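Local coordinates for protein VP1 (New Jersey polyomavirus-2013, PDB 6Y5Y) that is the major capsid protein whose pentamers build the polyomavirus shell and which binds sialylated glycans for attachment to host cells, at residues E66-H69 against H70-Y74. Sequence-based numbering, arbitrary orientation.
Sequences EVIH and HADGY. With SIA (N-acetyl-alpha-neuraminic acid), chain N.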
ATOM      1  N   GLU D  66      -5.085   5.973  29.689  1.00 20.45           N
ATOM      2  CA  GLU D  66      -4.801   7.221  30.379  1.00 24.23           C
ATOM      3  C   GLU D  66      -3.851   8.078  29.530  1.00 25.73           C
ATOM      4  O   GLU D  66      -3.208   7.590  28.597  1.00 20.80           O
ATOM      5  CB  GLU D  66      -4.219   6.906  31.757  1.00 20.64           C
ATOM      6  CG  GLU D  66      -3.906   8.105  32.637  1.00 31.22           C
ATOM      7  CD  GLU D  66      -5.082   9.062  32.796  1.00 25.78           C
ATOM      8  OE1 GLU D  66      -5.962   8.827  33.652  1.00 30.00           O
ATOM      9  OE2 GLU D  66      -5.120  10.055  32.052  1.00 24.57           O
ATOM     10  N   VAL D  67      -3.789   9.379  29.844  1.00 24.79           N
ATOM     11  CA  VAL D  67      -2.958  10.314  29.088  1.00 21.12           C
ATOM     12  C   VAL D  67      -1.476   9.967  29.240  1.00 25.17           C
ATOM     13  O   VAL D  67      -1.009   9.633  30.336  1.00 19.83           O
ATOM     14  CB  VAL D  67      -3.237  11.753  29.562  1.00 23.56           C
ATOM     15  CG1 VAL D  67      -2.393  12.738  28.804  1.00 20.47           C
ATOM     16  CG2 VAL D  67      -4.732  12.106  29.411  1.00 18.40           C
ATOM     17  N   ILE D  68      -0.717  10.077  28.138  1.00 18.11           N
ATOM     18  CA  ILE D  68       0.716   9.770  28.112  1.00 18.60           C
ATOM     19  C   ILE D  68       1.488  10.987  27.616  1.00 20.77           C
ATOM     20  O   ILE D  68       1.118  11.592  26.601  1.00 19.98           O
ATOM     21  CB  ILE D  68       1.018   8.544  27.223  1.00 18.23           C
ATOM     22  CG1 ILE D  68       0.266   7.319  27.745  1.00 19.30           C
ATOM     23  CG2 ILE D  68       2.510   8.275  27.183  1.00 22.22           C
ATOM     24  CD1 ILE D  68      -0.460   6.537  26.656  1.00 23.22           C
ATOM     25  N   HIS D  69       2.575  11.333  28.324  1.00 18.30           N
ATOM     26  CA  HIS D  69       3.456  12.443  27.989  1.00 18.61           C
ATOM     27  C   HIS D  69       4.887  11.947  27.812  1.00 16.11           C
ATOM     28  O   HIS D  69       5.275  10.912  28.364  1.00 17.05           O
ATOM     29  CB  HIS D  69       3.450  13.542  29.084  1.00 22.14           C
ATOM     30  CG  HIS D  69       2.125  13.732  29.760  1.00 21.68           C
ATOM     31  ND1 HIS D  69       1.572  12.790  30.603  1.00 23.01           N
ATOM     32  CD2 HIS D  69       1.251  14.767  29.731  1.00 20.64           C
ATOM     33  CE1 HIS D  69       0.414  13.234  31.056  1.00 27.13           C
ATOM     34  NE2 HIS D  69       0.195  14.431  30.542  1.00 22.69           N
ATOM     35  N   HIS D  70       5.685  12.746  27.092  1.00 21.12           N
ATOM     36  CA  HIS D  70       7.030  12.327  26.702  1.00 17.06           C
ATOM     37  C   HIS D  70       7.869  11.868  27.894  1.00 21.17           C
ATOM     38  O   HIS D  70       8.569  10.854  27.804  1.00 19.45           O
ATOM     39  CB  HIS D  70       7.747  13.442  25.922  1.00 18.01           C
ATOM     40  CG  HIS D  70       7.854  14.753  26.651  1.00 19.27           C
ATOM     41  ND1 HIS D  70       8.972  15.116  27.368  1.00 20.55           N
ATOM     42  CD2 HIS D  70       6.993  15.792  26.748  1.00 22.64           C
ATOM     43  CE1 HIS D  70       8.793  16.322  27.882  1.00 19.49           C
ATOM     44  NE2 HIS D  70       7.597  16.750  27.528  1.00 21.24           N
ATOM     45  N   ALA D  71       7.800  12.571  29.033  1.00 19.55           N
ATOM     46  CA  ALA D  71       8.666  12.223  30.154  1.00 19.92           C
ATOM     47  C   ALA D  71       8.037  11.251  31.153  1.00 21.96           C
ATOM     48  O   ALA D  71       8.664  10.959  32.177  1.00 25.06           O
ATOM     49  CB  ALA D  71       9.130  13.490  30.891  1.00 22.44           C
ATOM     50  N   ASP D  72       6.839  10.733  30.890  1.00 21.60           N
ATOM     51  CA  ASP D  72       6.262   9.744  31.798  1.00 17.72           C
ATOM     52  C   ASP D  72       7.137   8.494  31.834  1.00 25.77           C
ATOM     53  O   ASP D  72       7.695   8.075  30.813  1.00 20.99           O
ATOM     54  CB  ASP D  72       4.837   9.385  31.381  1.00 20.69           C
ATOM     55  CG  ASP D  72       3.870  10.546  31.522  1.00 26.67           C
ATOM     56  OD1 ASP D  72       4.216  11.557  32.182  1.00 24.71           O
ATOM     57  OD2 ASP D  72       2.758  10.445  30.964  1.00 20.03           O
ATOM     58  N   GLY D  73       7.266   7.903  33.024  1.00 21.62           N
ATOM     59  CA  GLY D  73       8.229   6.839  33.234  1.00 18.80           C
ATOM     60  C   GLY D  73       9.646   7.315  33.466  1.00 23.26           C
ATOM     61  O   GLY D  73      10.535   6.483  33.702  1.00 23.03           O
ATOM     62  N   TYR D  74       9.888   8.622  33.376  1.00 20.00           N
ATOM     63  CA  TYR D  74      11.179   9.213  33.705  1.00 22.96           C
ATOM     64  C   TYR D  74      11.051  10.215  34.844  1.00 26.06           C
ATOM     65  O   TYR D  74      11.728  10.062  35.864  1.00 24.52           O
ATOM     66  CB  TYR D  74      11.781   9.891  32.473  1.00 23.20           C
ATOM     67  CG  TYR D  74      13.071  10.651  32.730  1.00 21.97           C
ATOM     68  CD1 TYR D  74      14.271   9.979  32.919  1.00 25.90           C
ATOM     69  CD2 TYR D  74      13.087  12.042  32.753  1.00 23.81           C
ATOM     70  CE1 TYR D  74      15.455  10.675  33.132  1.00 29.60           C
ATOM     71  CE2 TYR D  74      14.257  12.735  32.962  1.00 32.83           C
ATOM     72  CZ  TYR D  74      15.436  12.048  33.151  1.00 28.66           C
ATOM     73  OH  TYR D  74      16.598  12.750  33.353  1.00 27.34           O
TER
HETATM   74  C1  SIA N   3      -3.168  15.482  31.669  1.00 21.92           C
HETATM   75  C2  SIA N   3      -4.126  15.506  32.943  1.00 29.31           C
HETATM   76  C3  SIA N   3      -5.273  14.485  32.908  1.00 21.34           C
HETATM   77  C4  SIA N   3      -4.845  13.027  33.103  1.00 20.18           C
HETATM   78  C5  SIA N   3      -3.995  12.918  34.381  1.00 26.52           C
HETATM   79  C6  SIA N   3      -2.842  13.944  34.328  1.00 27.20           C
HETATM   80  C7  SIA N   3      -1.950  14.001  35.597  1.00 28.48           C
HETATM   81  C8  SIA N   3      -0.969  15.193  35.515  1.00 31.94           C
HETATM   82  C9  SIA N   3       0.067  15.158  36.629  1.00 23.37           C
HETATM   83  C10 SIA N   3      -3.794  10.715  35.505  1.00 29.96           C
HETATM   84  C11 SIA N   3      -2.979   9.431  35.600  1.00 31.99           C
HETATM   85  N5  SIA N   3      -3.367  11.619  34.593  1.00 28.91           N
HETATM   86  O1A SIA N   3      -3.748  15.425  30.560  1.00 24.77           O
HETATM   87  O1B SIA N   3      -1.925  15.538  31.935  1.00 24.33           O
HETATM   88  O4  SIA N   3      -5.978  12.136  33.204  1.00 20.95           O
HETATM   89  O6  SIA N   3      -3.340  15.264  34.156  1.00 29.75           O
HETATM   90  O7  SIA N   3      -2.767  14.044  36.760  1.00 27.10           O
HETATM   91  O8  SIA N   3      -0.320  15.250  34.245  1.00 29.63           O
HETATM   92  O9  SIA N   3       0.962  16.259  36.416  1.00 34.87           O
HETATM   93  O10 SIA N   3      -4.773  10.891  36.221  1.00 31.90           O
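The sialic acid pocket of the pentameric VP1 capsomer includes a type I beta turn from His69 to Asp72, in the loop between strands 28-45 and 87-92, where a His-carboxylate hydrogen bond braces the His69 ring. The turn is closed by Asp72 N bonding to His69 O at 3.0 Å. Asp72 then reaches back: with CG beside its own backbone N (chi1 -66°), OD2 accepts two bonds from one residue. His69 ND1 donates to Asp72 OD2 at 2.7 Å on the syn side, nearly straight (171°) and within the ring plane, although the ring and carboxylate planes stand 73° apart. His69 N donates to Asp72 OD2 at 2.8 Å, from above the carboxylate. Asp72 OD1 accepts from Asn76 ND2, which probably helps hold the carboxylate's rotation. The other ring nitrogen, His69 NE2, donates to sialic acid O1B (2.8 Å), and Lys285 also bonds the sugar. Asp72 is thus a second-shell residue for the ligand. Glu66 OE2 receives the sialic acid O4 hydroxyl (2.5 Å) and also accepts Val67 N, while OE1 pairs with Arg58. Val67 CG1 makes van der Waals contact with sialic acid O1A at 3.5 Å, lining the pocket beside these polar groups. With acceptors at both ND1 and NE2, the ring's rotation is probably held, and the two anionic partners would probably raise the imidazole's basicity and stabilise its protonated form.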